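Local coordinates for protein nitrite oxidoreductase subunit B (Kuenenia stuttgartiensis, PDB 7B04) that probably relays electrons through its chain of iron-sulfur clusters toward heme b in the complex that interconverts nitrite and nitrate, at residues A[205-215]-A[225-233]; A[75-83]-A[291-299]. All blocks are in the same frame, centred on the assembly; numbering follows the deposited sequence.

Contact 1: residues A[205-215]-A[225-233]; sequences QKRCRGYRKCV and YRGLTRVSE. With F3S (Fe3-s4 cluster), chain B; HEM (protoporphyrin IX containing Fe), chain C.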
loop_
_atom_site.group_PDB
_atom_site.type_symbol
_atom_site.label_atom_id
_atom_site.label_comp_id
_atom_site.label_asym_id
_atom_site.label_seq_id
_atom_site.Cartn_x
_atom_site.Cartn_y
_atom_site.Cartn_z
ATOM N N GLN A 205 19.826 23.259 13.162
ATOM C CA GLN A 205 20.831 22.385 12.570
ATOM C C GLN A 205 22.221 23.011 12.574
ATOM O O GLN A 205 23.212 22.285 12.448
ATOM C CB GLN A 205 20.420 22.008 11.146
ATOM C CG GLN A 205 19.159 21.163 11.088
ATOM C CD GLN A 205 19.353 19.795 11.708
ATOM O OE1 GLN A 205 20.155 18.992 11.231
ATOM N NE2 GLN A 205 18.623 19.523 12.785
ATOM N N LYS A 206 22.318 24.339 12.696
ATOM C CA LYS A 206 23.622 24.980 12.822
ATOM C C LYS A 206 24.228 24.784 14.208
ATOM O O LYS A 206 25.454 24.689 14.335
ATOM C CB LYS A 206 23.511 26.475 12.508
ATOM C CG LYS A 206 24.837 27.224 12.570
ATOM C CD LYS A 206 24.669 28.695 12.228
ATOM C CE LYS A 206 25.990 29.441 12.337
ATOM N NZ LYS A 206 25.853 30.879 11.980
ATOM N N ARG A 207 23.397 24.695 15.249
ATOM C CA ARG A 207 23.879 24.686 16.623
ATOM C C ARG A 207 23.728 23.349 17.329
ATOM O O ARG A 207 24.328 23.165 18.392
ATOM C CB ARG A 207 23.144 25.747 17.455
ATOM C CG ARG A 207 23.496 27.183 17.126
ATOM C CD ARG A 207 22.798 28.137 18.082
ATOM N NE ARG A 207 23.294 28.005 19.449
ATOM C CZ ARG A 207 22.610 27.451 20.445
ATOM N NH1 ARG A 207 23.144 27.375 21.656
ATOM N NH2 ARG A 207 21.392 26.973 20.232
ATOM N N CYS A 208 22.952 22.419 16.776
ATOM C CA CYS A 208 22.799 21.112 17.400
ATOM C C CYS A 208 24.137 20.384 17.451
ATOM O O CYS A 208 24.955 20.485 16.532
ATOM C CB CYS A 208 21.775 20.278 16.634
ATOM S SG CYS A 208 21.549 18.603 17.269
ATOM N N ARG A 209 24.365 19.651 18.543
ATOM C CA ARG A 209 25.609 18.914 18.724
ATOM C C ARG A 209 25.384 17.418 18.926
ATOM O O ARG A 209 26.277 16.722 19.420
ATOM C CB ARG A 209 26.404 19.498 19.893
ATOM C CG ARG A 209 26.976 20.880 19.610
ATOM C CD ARG A 209 27.837 21.379 20.756
ATOM N NE ARG A 209 29.040 20.571 20.934
ATOM C CZ ARG A 209 30.176 20.762 20.272
ATOM N NH1 ARG A 209 31.220 19.979 20.506
ATOM N NH2 ARG A 209 30.270 21.735 19.375
ATOM N N GLY A 210 24.221 16.906 18.537
ATOM C CA GLY A 210 23.962 15.479 18.651
ATOM C C GLY A 210 23.950 14.966 20.075
ATOM O O GLY A 210 24.510 13.900 20.356
ATOM N N TYR A 211 23.323 15.711 20.984
ATOM C CA TYR A 211 23.237 15.336 22.388
ATOM C C TYR A 211 22.190 14.270 22.669
ATOM O O TYR A 211 22.060 13.863 23.822
ATOM C CB TYR A 211 22.977 16.561 23.265
ATOM C CG TYR A 211 24.192 17.446 23.421
ATOM C CD1 TYR A 211 25.447 17.034 22.985
ATOM C CD2 TYR A 211 24.081 18.701 23.992
ATOM C CE1 TYR A 211 26.555 17.852 23.120
ATOM C CE2 TYR A 211 25.181 19.520 24.130
ATOM C CZ TYR A 211 26.413 19.097 23.693
ATOM O OH TYR A 211 27.505 19.923 23.837
ATOM N N ARG A 212 21.311 13.952 21.728
ATOM C CA ARG A 212 20.401 12.821 21.886
ATOM C C ARG A 212 19.478 12.958 23.098
ATOM O O ARG A 212 18.723 12.025 23.400
ATOM C CB ARG A 212 21.203 11.509 22.012
ATOM C CG ARG A 212 21.175 10.538 20.838
ATOM C CD ARG A 212 21.955 11.023 19.622
ATOM N NE ARG A 212 23.401 11.178 19.813
ATOM C CZ ARG A 212 24.309 10.230 19.582
ATOM N NH1 ARG A 212 23.938 9.024 19.176
ATOM N NH2 ARG A 212 25.598 10.488 19.772
ATOM N N LYS A 213 19.508 14.096 23.805
ATOM C CA LYS A 213 18.606 14.282 24.941
ATOM C C LYS A 213 17.171 14.479 24.480
ATOM O O LYS A 213 16.236 13.989 25.123
ATOM C CB LYS A 213 19.057 15.460 25.806
ATOM C CG LYS A 213 20.468 15.341 26.367
ATOM C CD LYS A 213 20.631 14.095 27.227
ATOM C CE LYS A 213 19.986 14.266 28.592
ATOM N NZ LYS A 213 20.220 13.081 29.466
ATOM N N CYS A 214 16.977 15.214 23.383
ATOM C CA CYS A 214 15.656 15.297 22.772
ATOM C C CYS A 214 15.146 13.913 22.394
ATOM O O CYS A 214 13.977 13.587 22.626
ATOM C CB CYS A 214 15.704 16.207 21.547
ATOM S SG CYS A 214 17.056 15.833 20.412
ATOM N N VAL A 215 16.015 13.086 21.806
ATOM C CA VAL A 215 15.656 11.704 21.503
ATOM C C VAL A 215 15.346 10.942 22.781
ATOM O O VAL A 215 14.463 10.076 22.803
ATOM C CB VAL A 215 16.790 11.031 20.704
ATOM C CG1 VAL A 215 16.423 9.601 20.346
ATOM C CG2 VAL A 215 17.109 11.837 19.454
ATOM N N TYR A 225 18.134 10.752 15.534
ATOM C CA TYR A 225 19.540 11.067 15.319
ATOM C C TYR A 225 19.964 10.606 13.933
ATOM O O TYR A 225 19.794 9.432 13.577
ATOM C CB TYR A 225 20.395 10.405 16.394
ATOM C CG TYR A 225 21.884 10.634 16.272
ATOM C CD1 TYR A 225 22.431 11.900 16.436
ATOM C CD2 TYR A 225 22.748 9.576 16.023
ATOM C CE1 TYR A 225 23.797 12.106 16.346
ATOM C CE2 TYR A 225 24.112 9.774 15.927
ATOM C CZ TYR A 225 24.632 11.040 16.088
ATOM O OH TYR A 225 25.992 11.235 15.993
ATOM N N ARG A 226 20.513 11.534 13.158
ATOM C CA ARG A 226 20.974 11.252 11.806
ATOM C C ARG A 226 22.436 10.838 11.839
ATOM O O ARG A 226 23.312 11.659 12.140
ATOM C CB ARG A 226 20.784 12.460 10.895
ATOM C CG ARG A 226 20.903 12.115 9.426
ATOM C CD ARG A 226 20.509 13.264 8.524
ATOM N NE ARG A 226 20.893 12.979 7.148
ATOM C CZ ARG A 226 20.928 13.881 6.175
ATOM N NH1 ARG A 226 20.615 15.151 6.412
ATOM N NH2 ARG A 226 21.286 13.512 4.953
ATOM N N GLY A 227 22.678 9.547 11.629
ATOM C CA GLY A 227 24.045 9.042 11.615
ATOM C C GLY A 227 25.004 9.834 10.745
ATOM O O GLY A 227 26.147 10.077 11.135
ATOM N N LEU A 228 24.550 10.264 9.567
ATOM C CA LEU A 228 25.441 10.960 8.634
ATOM C C LEU A 228 25.887 12.327 9.154
ATOM O O LEU A 228 27.073 12.670 9.092
ATOM C CB LEU A 228 24.758 11.115 7.270
ATOM C CG LEU A 228 25.705 11.439 6.106
ATOM C CD1 LEU A 228 26.317 10.162 5.544
ATOM C CD2 LEU A 228 24.969 12.224 5.029
ATOM N N THR A 229 24.950 13.128 9.657
ATOM C CA THR A 229 25.245 14.498 10.061
ATOM C C THR A 229 25.674 14.614 11.516
ATOM O O THR A 229 26.047 15.710 11.951
ATOM C CB THR A 229 24.023 15.392 9.813
ATOM O OG1 THR A 229 22.874 14.830 10.461
ATOM C CG2 THR A 229 23.752 15.511 8.320
ATOM N N ARG A 230 25.645 13.513 12.265
ATOM C CA ARG A 230 25.996 13.475 13.682
ATOM C C ARG A 230 25.167 14.446 14.515
ATOM O O ARG A 230 25.618 14.903 15.571
ATOM C CB ARG A 230 27.491 13.747 13.892
ATOM C CG ARG A 230 28.388 12.529 13.736
ATOM C CD ARG A 230 28.573 12.152 12.276
ATOM N NE ARG A 230 29.649 11.184 12.090
ATOM C CZ ARG A 230 29.924 10.587 10.935
ATOM N NH1 ARG A 230 29.199 10.854 9.858
ATOM N NH2 ARG A 230 30.923 9.719 10.857
ATOM N N VAL A 231 23.950 14.765 14.063
ATOM C CA VAL A 231 23.021 15.619 14.791
ATOM C C VAL A 231 21.621 15.046 14.605
ATOM O O VAL A 231 21.371 14.228 13.718
ATOM C CB VAL A 231 23.055 17.104 14.350
ATOM C CG1 VAL A 231 24.478 17.655 14.351
ATOM C CG2 VAL A 231 22.400 17.279 12.993
ATOM N N SER A 232 20.702 15.492 15.455
ATOM C CA SER A 232 19.329 15.011 15.420
ATOM C C SER A 232 18.438 15.926 14.590
ATOM O O SER A 232 18.693 17.126 14.455
ATOM C CB SER A 232 18.761 14.891 16.834
ATOM O OG SER A 232 19.496 13.959 17.606
ATOM N N GLU A 233 17.383 15.337 14.031
ATOM C CA GLU A 233 16.407 16.038 13.212
ATOM C C GLU A 233 15.011 15.654 13.678
ATOM O O GLU A 233 14.824 14.675 14.406
ATOM C CB GLU A 233 16.577 15.711 11.722
ATOM C CG GLU A 233 17.893 16.168 11.118
ATOM C CD GLU A 233 18.091 15.648 9.706
ATOM O OE1 GLU A 233 17.298 14.784 9.274
ATOM O OE2 GLU A 233 19.036 16.104 9.028
HETATM FE FE1 F3S B . 20.070 19.312 21.803
HETATM FE FE3 F3S B . 20.838 18.323 19.395
HETATM FE FE4 F3S B . 18.929 17.042 20.839
HETATM S S1 F3S B . 22.141 19.189 20.977
HETATM S S2 F3S B . 19.514 17.428 22.989
HETATM S S3 F3S B . 18.761 19.158 19.910
HETATM S S4 F3S B . 20.558 16.064 19.622
HETATM C CHA HEM C . 29.316 20.805 27.037
HETATM C CHB HEM C . 27.930 21.655 31.631
HETATM C CHC HEM C . 32.634 21.921 32.825
HETATM C CHD HEM C . 34.031 21.242 28.186
HETATM C C1A HEM C . 28.538 21.101 28.142
HETATM C C2A HEM C . 27.124 21.414 28.127
HETATM C C3A HEM C . 26.732 21.640 29.393
HETATM C C4A HEM C . 27.887 21.499 30.258
HETATM C CMA HEM C . 25.310 22.000 29.877
HETATM C CAA HEM C . 26.255 21.430 26.849
HETATM C CBA HEM C . 25.730 22.829 26.557
HETATM C CGA HEM C . 26.702 23.548 25.667
HETATM O O1A HEM C . 26.875 24.782 25.842
HETATM O O2A HEM C . 27.312 22.878 24.796
HETATM C C1B HEM C . 29.085 21.739 32.384
HETATM C C2B HEM C . 29.180 21.775 33.830
HETATM C C3B HEM C . 30.486 21.857 34.165
HETATM C C4B HEM C . 31.256 21.857 32.932
HETATM C CMB HEM C . 27.941 21.747 34.752
HETATM C CAB HEM C . 31.155 21.912 35.563
HETATM C CBB HEM C . 30.523 21.689 36.722
HETATM C C1C HEM C . 33.408 21.703 31.696
HETATM C C2C HEM C . 34.851 21.544 31.678
HETATM C C3C HEM C . 35.237 21.351 30.413
HETATM C C4C HEM C . 34.060 21.395 29.564
HETATM C CMC HEM C . 35.779 21.574 32.914
HETATM C CAC HEM C . 36.691 21.132 29.933
HETATM C CBC HEM C . 37.217 21.865 28.949
HETATM C C1D HEM C . 32.870 20.967 27.485
HETATM C C2D HEM C . 32.770 20.413 26.146
HETATM C C3D HEM C . 31.479 20.292 25.836
HETATM C C4D HEM C . 30.696 20.766 26.962
HETATM C CMD HEM C . 33.941 20.026 25.219
HETATM C CAD HEM C . 30.932 19.746 24.500
HETATM C CBD HEM C . 30.531 18.283 24.639
HETATM C CGD HEM C . 30.216 17.713 23.279
HETATM O O1D HEM C . 29.963 16.486 23.186
HETATM O O2D HEM C . 30.228 18.477 22.281
HETATM N NA HEM C . 28.961 21.171 29.455
HETATM N NB HEM C . 30.366 21.790 31.879
HETATM N NC HEM C . 32.953 21.611 30.386
HETATM N ND HEM C . 31.575 21.167 27.957
HETATM FE FE HEM C . 30.810 21.652 29.924
#

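Contact 2: residues A[75-83]-A[291-299]; sequences WDVKTLKLI and LPLYPQFGT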
loop_
_atom_site.group_PDB
_atom_site.type_symbol
_atom_site.label_atom_id
_atom_site.label_comp_id
_atom_site.label_asym_id
_atom_site.label_seq_id
_atom_site.Cartn_x
_atom_site.Cartn_y
_atom_site.Cartn_z
ATOM N N TRP A 75 6.576 1.932 21.668
ATOM C CA TRP A 75 6.999 3.216 22.224
ATOM C C TRP A 75 6.057 3.721 23.318
ATOM O O TRP A 75 6.514 4.298 24.312
ATOM C CB TRP A 75 7.101 4.256 21.106
ATOM C CG TRP A 75 5.761 4.625 20.564
ATOM C CD1 TRP A 75 5.072 3.988 19.572
ATOM C CD2 TRP A 75 4.930 5.707 20.999
ATOM N NE1 TRP A 75 3.869 4.614 19.355
ATOM C CE2 TRP A 75 3.757 5.672 20.219
ATOM C CE3 TRP A 75 5.065 6.703 21.970
ATOM C CZ2 TRP A 75 2.729 6.596 20.379
ATOM C CZ3 TRP A 75 4.043 7.620 22.126
ATOM C CH2 TRP A 75 2.889 7.561 21.334
ATOM N N ASP A 76 4.746 3.519 23.165
ATOM C CA ASP A 76 3.813 4.011 24.178
ATOM C C ASP A 76 3.992 3.265 25.495
ATOM O O ASP A 76 4.114 3.884 26.559
ATOM C CB ASP A 76 2.367 3.925 23.686
ATOM C CG ASP A 76 2.081 2.665 22.904
ATOM O OD1 ASP A 76 2.810 1.667 23.084
ATOM O OD2 ASP A 76 1.114 2.672 22.110
ATOM N N VAL A 77 4.013 1.931 25.443
ATOM C CA VAL A 77 4.080 1.140 26.669
ATOM C C VAL A 77 5.395 1.393 27.398
ATOM O O VAL A 77 5.437 1.432 28.634
ATOM C CB VAL A 77 3.858 -0.353 26.356
ATOM C CG1 VAL A 77 2.568 -0.516 25.585
ATOM C CG2 VAL A 77 5.020 -0.934 25.568
ATOM N N LYS A 78 6.488 1.565 26.647
ATOM C CA LYS A 78 7.784 1.808 27.273
ATOM C C LYS A 78 7.775 3.107 28.069
ATOM O O LYS A 78 8.283 3.157 29.196
ATOM C CB LYS A 78 8.886 1.834 26.213
ATOM C CG LYS A 78 9.249 0.467 25.651
ATOM C CD LYS A 78 10.363 0.566 24.621
ATOM C CE LYS A 78 11.730 0.410 25.263
ATOM N NZ LYS A 78 12.043 -1.016 25.554
ATOM N N THR A 79 7.205 4.170 27.499
ATOM C CA THR A 79 7.149 5.455 28.188
ATOM C C THR A 79 6.072 5.469 29.268
ATOM O O THR A 79 6.280 6.039 30.346
ATOM C CB THR A 79 6.911 6.580 27.180
ATOM O OG1 THR A 79 7.979 6.599 26.225
ATOM C CG2 THR A 79 6.849 7.927 27.885
ATOM N N LEU A 80 4.923 4.842 29.007
ATOM C CA LEU A 80 3.851 4.810 29.999
ATOM C C LEU A 80 4.260 4.051 31.254
ATOM O O LEU A 80 3.695 4.299 32.325
ATOM C CB LEU A 80 2.590 4.186 29.396
ATOM C CG LEU A 80 1.740 5.062 28.470
ATOM C CD1 LEU A 80 0.670 4.229 27.785
ATOM C CD2 LEU A 80 1.113 6.218 29.235
ATOM N N LYS A 81 5.226 3.133 31.146
ATOM C CA LYS A 81 5.694 2.406 32.322
ATOM C C LYS A 81 6.556 3.275 33.223
ATOM O O LYS A 81 6.590 3.066 34.442
ATOM C CB LYS A 81 6.501 1.183 31.891
ATOM C CG LYS A 81 6.986 0.338 33.049
ATOM C CD LYS A 81 7.687 -0.919 32.581
ATOM C CE LYS A 81 7.841 -1.893 33.734
ATOM N NZ LYS A 81 6.673 -1.829 34.658
ATOM N N LEU A 82 7.227 4.272 32.656
ATOM C CA LEU A 82 8.074 5.158 33.441
ATOM C C LEU A 82 7.274 6.156 34.264
ATOM O O LEU A 82 7.861 6.874 35.079
ATOM C CB LEU A 82 9.054 5.892 32.516
ATOM C CG LEU A 82 9.993 4.978 31.719
ATOM C CD1 LEU A 82 10.802 5.777 30.707
ATOM C CD2 LEU A 82 10.913 4.191 32.643
ATOM N N ILE A 83 5.959 6.225 34.066
ATOM C CA ILE A 83 5.105 7.141 34.812
ATOM C C ILE A 83 3.974 6.376 35.487
ATOM O O ILE A 83 3.008 6.978 35.968
ATOM C CB ILE A 83 4.544 8.241 33.892
ATOM C CG1 ILE A 83 3.684 7.617 32.790
ATOM C CG2 ILE A 83 5.676 9.058 33.289
ATOM C CD1 ILE A 83 2.910 8.626 31.975
ATOM N N LEU A 291 -9.326 15.003 20.357
ATOM C CA LEU A 291 -8.643 14.953 21.639
ATOM C C LEU A 291 -7.162 14.655 21.458
ATOM O O LEU A 291 -6.773 13.977 20.501
ATOM C CB LEU A 291 -9.270 13.884 22.547
ATOM C CG LEU A 291 -10.794 13.904 22.658
ATOM C CD1 LEU A 291 -11.264 12.793 23.572
ATOM C CD2 LEU A 291 -11.285 15.252 23.155
ATOM N N PRO A 292 -6.317 15.139 22.365
ATOM C CA PRO A 292 -4.870 14.973 22.197
ATOM C C PRO A 292 -4.417 13.552 22.500
ATOM O O PRO A 292 -5.074 12.793 23.215
ATOM C CB PRO A 292 -4.283 15.962 23.211
ATOM C CG PRO A 292 -5.323 16.060 24.270
ATOM C CD PRO A 292 -6.645 15.935 23.563
ATOM N N LEU A 293 -3.261 13.207 21.938
ATOM C CA LEU A 293 -2.666 11.889 22.121
ATOM C C LEU A 293 -1.846 11.863 23.405
ATOM O O LEU A 293 -0.879 12.620 23.545
ATOM C CB LEU A 293 -1.789 11.529 20.922
ATOM C CG LEU A 293 -1.052 10.194 21.012
ATOM C CD1 LEU A 293 -2.049 9.050 21.056
ATOM C CD2 LEU A 293 -0.091 10.030 19.846
ATOM N N TYR A 294 -2.222 10.971 24.324
ATOM C CA TYR A 294 -1.577 10.783 25.618
ATOM C C TYR A 294 -1.297 12.117 26.306
ATOM O O TYR A 294 -0.131 12.507 26.449
ATOM C CB TYR A 294 -0.276 9.991 25.463
ATOM C CG TYR A 294 -0.460 8.538 25.058
ATOM C CD1 TYR A 294 -1.036 7.618 25.925
ATOM C CD2 TYR A 294 -0.043 8.085 23.811
ATOM C CE1 TYR A 294 -1.201 6.295 25.562
ATOM C CE2 TYR A 294 -0.204 6.761 23.438
ATOM C CZ TYR A 294 -0.783 5.870 24.318
ATOM O OH TYR A 294 -0.947 4.553 23.956
ATOM N N PRO A 295 -2.328 12.835 26.766
ATOM C CA PRO A 295 -2.074 14.041 27.561
ATOM C C PRO A 295 -1.433 13.737 28.894
ATOM O O PRO A 295 -0.965 14.666 29.562
ATOM C CB PRO A 295 -3.468 14.654 27.735
ATOM C CG PRO A 295 -4.396 13.488 27.639
ATOM C CD PRO A 295 -3.767 12.529 26.660
ATOM N N GLN A 296 -1.398 12.466 29.303
ATOM C CA GLN A 296 -0.707 12.062 30.527
ATOM C C GLN A 296 0.732 12.544 30.554
ATOM O O GLN A 296 1.238 12.930 31.616
ATOM C CB GLN A 296 -0.714 10.541 30.643
ATOM C CG GLN A 296 -2.073 9.882 30.706
ATOM C CD GLN A 296 -2.524 9.354 29.358
ATOM O OE1 GLN A 296 -1.714 8.884 28.572
ATOM N NE2 GLN A 296 -3.827 9.439 29.084
ATOM N N PHE A 297 1.390 12.543 29.393
ATOM C CA PHE A 297 2.796 12.923 29.319
ATOM C C PHE A 297 3.037 14.366 29.752
ATOM O O PHE A 297 4.095 14.673 30.318
ATOM C CB PHE A 297 3.310 12.672 27.905
ATOM C CG PHE A 297 3.283 11.215 27.506
ATOM C CD1 PHE A 297 3.301 10.218 28.469
ATOM C CD2 PHE A 297 3.231 10.846 26.173
ATOM C CE1 PHE A 297 3.276 8.885 28.111
ATOM C CE2 PHE A 297 3.208 9.513 25.805
ATOM C CZ PHE A 297 3.229 8.530 26.780
ATOM N N GLY A 298 2.085 15.259 29.501
ATOM C CA GLY A 298 2.209 16.626 29.955
ATOM C C GLY A 298 2.865 17.580 28.983
ATOM O O GLY A 298 3.374 18.620 29.409
ATOM N N THR A 299 2.919 17.251 27.700
ATOM C CA THR A 299 3.541 18.156 26.745
ATOM C C THR A 299 2.547 19.096 26.072
ATOM O O THR A 299 2.976 20.064 25.438
ATOM C CB THR A 299 4.296 17.364 25.675
ATOM O OG1 THR A 299 3.361 16.754 24.777
ATOM C CG2 THR A 299 5.161 16.290 26.313
#

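Contact 1: residues A[205-215]-A[225-233]
The thiolate SG of Cys208 is gripped by three groups: it binds iron FE3 of the [3Fe-4S] cluster at 2.3 Å, accepts a nearly straight bond from Gly210 N (3.4 Å, 169°), and receives a weak one from Ser232 N. This is the cluster-binding loop of a ferredoxin-type domain, closed by the antiparallel hairpin 224-226/231-233. Cys214, on the first turn of helix 213-217, binds FE4, and Cys187 completes the cysteine set. Ser232 OG approaches sulfide S4 to 3.1 Å from the hairpin side. Gly210, at a positive phi that by itself favours glycine, brings its CA against Arg230 O in a CA-H...O contact. Arg212 folds back through bends at chi2 and chi3, laying its guanidinium flat on one face of the Tyr225 ring, centres 3.6 Å apart and planes 13° apart, a cation-pi stack. Arg212 NE meanwhile bonds Gly210 O at 3.0 Å, from above the carbonyl plane, which fixes the rotation of the guanidinium. The Tyr225 hydroxyl reaches Ala124 O of subunit C. On the cluster's heme side, Arg209 NE holds propionate oxygen O2D at 2.8 Å and Tyr211 OH bonds O2A, consistent with an electron path from cluster to heme b. At the loop's start, Gln205 NE2 donates to Ser232 O at 2.9 Å, the acceptor lying in its amide plane.

Contact 2: residues A[75-83]-A[291-299]
Phe297 pushes its ring into the side of helix 75-81, where its CE1 meets Leu80 CD2 at 3.6 Å and Thr79 CG2 at 3.7 Å, while Ile83 CD1 comes to the ring edge at Phe297 CD1. The other branch of Leu80, CD1, meets Tyr294 CE1 at 3.6 Å, so one leucine spans both aromatic rings. Trp75 takes a chi1 of 69°, its CG between the backbone N and the carbonyl carbon, and this turns the six-membered ring toward residues 293-294, just ahead of the 3-10 turn; there its CH2 rests near Tyr294 CE2 (3.8 Å), the two ring planes at 90°, and Leu293 CD2 meets the indole edge. The Tyr294 hydroxyl gives only a weak bond to Asp76 OD2, whose stronger partner is Lys66. Replacing Tyr294 by alanine would probably leave Leu80 CD1 and the indole CH2 without their shared neighbour, and Asp76 without its weak hydroxyl partner. Phe1138 of subunit A packs on Asp76 and Leu80. Phe297 also meets Tyr220 edge-to-face, and its side chain passes about 8 Å from the nearest [4Fe-4S] cluster: apolar packing of a helix against a 3-10 turn, in the shell behind a ferredoxin-type cluster site.

Overall arrangement
From the N terminus the chain passes the first ferredoxin-type cysteines and strand 62-66, then helix 75-81, the first half of contact 2. More than 200 residues, including the cluster-binding cysteines from Cys175 to Cys262, follow before 291-299 returns to close that long loop. Contact 1 falls wholly within it and closes a short loop of its own, with nine residues between 205-215 and 225-233. That short loop holds Cys218 and Tyr220 of the third [4Fe-4S] site, and Tyr220 OH bonds the backbone oxygens of Leu293 and Tyr294. The two contacts do not touch, their centres about 23 Å apart: contact 1 joins the cluster loop to the hairpin beside subunit C and its heme, contact 2 helix 75-81 to the segment after strand 291-292, with subunit A against it.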